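Local coordinates for protein haloacid dehalogenase/epoxide hydrolase family (Corynebacterium glutamicum ATCC 13032, PDB 2PR7) that is uncharacterised but, as a member of the haloacid dehalogenase-like family, probably acts as a metal-dependent hydrolase, at residues I39-P44 / V64-E69. Sequence-based numbering, arbitrary orientation.
Sequences ILSNDP and VLLSGE
Ile39, Leu40 and Ser41 pair in parallel register with Val64, Leu65 and Leu66, joining strand 36-41 to strand 63-66 at the border of the Rossmann-like HAD sheet. Leu65 is the residue gripped at both backbone ends: its N donates to Ile39 O at 2.8 Å, and its O receives Ser41 N at 3.0 Å. The pattern then outlasts the strands, because Ser67 N, already in helix 67-70, donates to Ser41 O (2.9 Å). An N-H in a helix's first turn lacks a carbonyl acceptor within the helix, and here the neighbouring strand supplies one.

Beyond this, a side chain takes over. Ser67 OG lies between its own backbone N and carbonyl carbon (chi1 62°), a rotamer that brings it 2.9 Å from Asp43 N as an acceptor, through a bent bond of 143° at the hydrogen. Gly68 N completes the run by donating to Asp43 O at 2.9 Å. Glycine suits this close approach: its CA meets Pro44 O in a CA-H...O contact, with no side chain between them. Asp43 and Glu69 turn their carboxylates elsewhere, Asp43 OD2 to Gly45 N and Glu69 OE2 to Arg53 and Gly46 N.

Mostly apolar side chains line both faces. Leu40 CD1 rests on Leu65 CB (3.8 Å) beneath helix 77-86; on the other face, under helix 50-57, Ile39 and Val64 lie side by side, and Leu66 CD2 packs against CB of Ser41 (3.8 Å), the polar exception. The side chain of Ser41 is about 7 Å from the bound calcium ion. Four main-chain bonds and one side-chain acceptor thus carry the pairing from sheet into loop and helix start, consistent with a well-defined course for the loop leaving strand 36-41 near the metal site.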
ATOM      1  N   ILE A  39       1.393  -4.211  -1.926  1.00 18.22           N
ATOM      2  CA  ILE A  39       0.585  -3.539  -2.928  1.00 17.63           C
ATOM      3  C   ILE A  39      -0.685  -4.359  -3.021  1.00 20.11           C
ATOM      4  O   ILE A  39      -0.630  -5.577  -3.246  1.00 19.51           O
ATOM      5  CB  ILE A  39       1.268  -3.469  -4.313  1.00 17.38           C
ATOM      6  CG1 ILE A  39       2.494  -2.553  -4.248  1.00 21.19           C
ATOM      7  CG2 ILE A  39       0.275  -3.004  -5.374  1.00 19.08           C
ATOM      8  CD1 ILE A  39       3.330  -2.473  -5.492  1.00 20.19           C
ATOM      9  N   LEU A  40      -1.812  -3.693  -2.796  1.00 18.45           N
ATOM     10  CA  LEU A  40      -3.144  -4.321  -2.900  1.00 17.01           C
ATOM     11  C   LEU A  40      -3.854  -3.557  -3.980  1.00 19.47           C
ATOM     12  O   LEU A  40      -4.234  -2.385  -3.802  1.00 18.79           O
ATOM     13  CB  LEU A  40      -3.952  -4.289  -1.613  1.00 18.49           C
ATOM     14  CG  LEU A  40      -5.348  -4.926  -1.599  1.00 18.96           C
ATOM     15  CD1 LEU A  40      -5.255  -6.444  -1.851  1.00 20.35           C
ATOM     16  CD2 LEU A  40      -6.045  -4.615  -0.303  1.00 18.36           C
ATOM     17  N   SER A  41      -4.034  -4.215  -5.122  1.00 17.27           N
ATOM     18  CA  SER A  41      -4.558  -3.546  -6.285  1.00 18.43           C
ATOM     19  C   SER A  41      -5.805  -4.241  -6.842  1.00 19.73           C
ATOM     20  O   SER A  41      -5.808  -5.476  -6.990  1.00 20.14           O
ATOM     21  CB  SER A  41      -3.462  -3.548  -7.345  1.00 21.89           C
ATOM     22  OG  SER A  41      -3.895  -3.062  -8.602  1.00 28.87           O
ATOM     23  N   ASN A  42      -6.811  -3.454  -7.231  1.00 18.47           N
ATOM     24  CA  ASN A  42      -7.959  -3.982  -7.942  1.00 20.22           C
ATOM     25  C   ASN A  42      -7.533  -3.966  -9.411  1.00 20.09           C
ATOM     26  O   ASN A  42      -7.547  -2.911 -10.031  1.00 22.27           O
ATOM     27  CB  ASN A  42      -9.206  -3.125  -7.752  1.00 20.77           C
ATOM     28  CG  ASN A  42      -9.932  -3.409  -6.424  1.00 19.41           C
ATOM     29  OD1 ASN A  42      -9.503  -4.233  -5.624  1.00 20.91           O
ATOM     30  ND2 ASN A  42     -11.058  -2.718  -6.194  1.00 22.59           N
ATOM     31  N   ASP A  43      -7.176  -5.123  -9.947  1.00 19.72           N
ATOM     32  CA  ASP A  43      -6.530  -5.235 -11.255  1.00 21.32           C
ATOM     33  C   ASP A  43      -6.793  -6.682 -11.673  1.00 21.69           C
ATOM     34  O   ASP A  43      -6.851  -7.564 -10.816  1.00 19.23           O
ATOM     35  CB  ASP A  43      -5.026  -4.991 -11.171  1.00 21.56           C
ATOM     36  CG  ASP A  43      -4.347  -5.008 -12.550  1.00 26.11           C
ATOM     37  OD1 ASP A  43      -4.195  -3.918 -13.164  1.00 28.66           O
ATOM     38  OD2 ASP A  43      -3.971  -6.073 -13.069  1.00 24.91           O
ATOM     39  N   PRO A  44      -7.018  -6.919 -12.965  1.00 19.80           N
ATOM     40  CA  PRO A  44      -7.267  -8.304 -13.407  1.00 19.33           C
ATOM     41  C   PRO A  44      -6.110  -9.255 -13.152  1.00 18.12           C
ATOM     42  O   PRO A  44      -6.294 -10.495 -13.157  1.00 18.88           O
ATOM     43  CB  PRO A  44      -7.484  -8.146 -14.914  1.00 19.55           C
ATOM     44  CG  PRO A  44      -7.702  -6.734 -15.156  1.00 22.93           C
ATOM     45  CD  PRO A  44      -7.163  -5.941 -14.059  1.00 22.80           C
ATOM     46  N   VAL A  64       2.832  -8.386  -3.567  1.00 18.56           N
ATOM     47  CA  VAL A  64       1.867  -7.808  -4.472  1.00 19.19           C
ATOM     48  C   VAL A  64       0.647  -8.735  -4.511  1.00 19.78           C
ATOM     49  O   VAL A  64       0.775  -9.947  -4.787  1.00 20.38           O
ATOM     50  CB  VAL A  64       2.493  -7.650  -5.890  1.00 18.24           C
ATOM     51  CG1 VAL A  64       1.418  -7.387  -6.946  1.00 19.79           C
ATOM     52  CG2 VAL A  64       3.556  -6.528  -5.921  1.00 21.63           C
ATOM     53  N   LEU A  65      -0.519  -8.159  -4.255  1.00 18.56           N
ATOM     54  CA  LEU A  65      -1.802  -8.867  -4.302  1.00 18.98           C
ATOM     55  C   LEU A  65      -2.723  -8.181  -5.315  1.00 20.87           C
ATOM     56  O   LEU A  65      -2.916  -6.961  -5.252  1.00 19.74           O
ATOM     57  CB  LEU A  65      -2.520  -8.895  -2.929  1.00 19.92           C
ATOM     58  CG  LEU A  65      -1.876  -9.735  -1.833  1.00 21.82           C
ATOM     59  CD1 LEU A  65      -2.772  -9.692  -0.571  1.00 23.79           C
ATOM     60  CD2 LEU A  65      -1.639 -11.141  -2.294  1.00 28.29           C
ATOM     61  N   LEU A  66      -3.311  -8.954  -6.243  1.00 18.45           N
ATOM     62  CA  LEU A  66      -4.140  -8.410  -7.309  1.00 18.60           C
ATOM     63  C   LEU A  66      -5.509  -9.054  -7.212  1.00 16.80           C
ATOM     64  O   LEU A  66      -5.625 -10.302  -7.168  1.00 16.89           O
ATOM     65  CB  LEU A  66      -3.517  -8.755  -8.656  1.00 17.98           C
ATOM     66  CG  LEU A  66      -2.075  -8.222  -8.787  1.00 20.54           C
ATOM     67  CD1 LEU A  66      -1.182  -8.830  -9.888  1.00 23.44           C
ATOM     68  CD2 LEU A  66      -2.085  -6.672  -8.915  1.00 29.35           C
ATOM     69  N   SER A  67      -6.548  -8.232  -7.159  1.00 17.66           N
ATOM     70  CA  SER A  67      -7.910  -8.740  -6.999  1.00 19.42           C
ATOM     71  C   SER A  67      -8.277  -9.868  -7.995  1.00 19.31           C
ATOM     72  O   SER A  67      -8.943 -10.811  -7.613  1.00 20.77           O
ATOM     73  CB  SER A  67      -8.892  -7.594  -7.141  1.00 19.41           C
ATOM     74  OG  SER A  67      -8.823  -7.012  -8.429  1.00 20.25           O
ATOM     75  N   GLY A  68      -7.854  -9.766  -9.253  1.00 17.22           N
ATOM     76  CA  GLY A  68      -8.208 -10.771 -10.253  1.00 17.34           C
ATOM     77  C   GLY A  68      -7.642 -12.149  -9.944  1.00 17.56           C
ATOM     78  O   GLY A  68      -8.068 -13.140 -10.535  1.00 19.09           O
ATOM     79  N   GLU A  69      -6.621 -12.193  -9.098  1.00 18.44           N
ATOM     80  CA  GLU A  69      -5.971 -13.421  -8.658  1.00 17.82           C
ATOM     81  C   GLU A  69      -6.506 -13.860  -7.296  1.00 20.30           C
ATOM     82  O   GLU A  69      -6.551 -15.039  -7.008  1.00 22.19           O
ATOM     83  CB  GLU A  69      -4.446 -13.220  -8.624  1.00 19.26           C
ATOM     84  CG  GLU A  69      -3.845 -12.881  -9.977  1.00 22.36           C
ATOM     85  CD  GLU A  69      -2.377 -12.515  -9.942  1.00 21.55           C
ATOM     86  OE1 GLU A  69      -1.719 -12.609  -8.861  1.00 22.96           O
ATOM     87  OE2 GLU A  69      -1.862 -12.133 -11.021  1.00 19.36           O
TER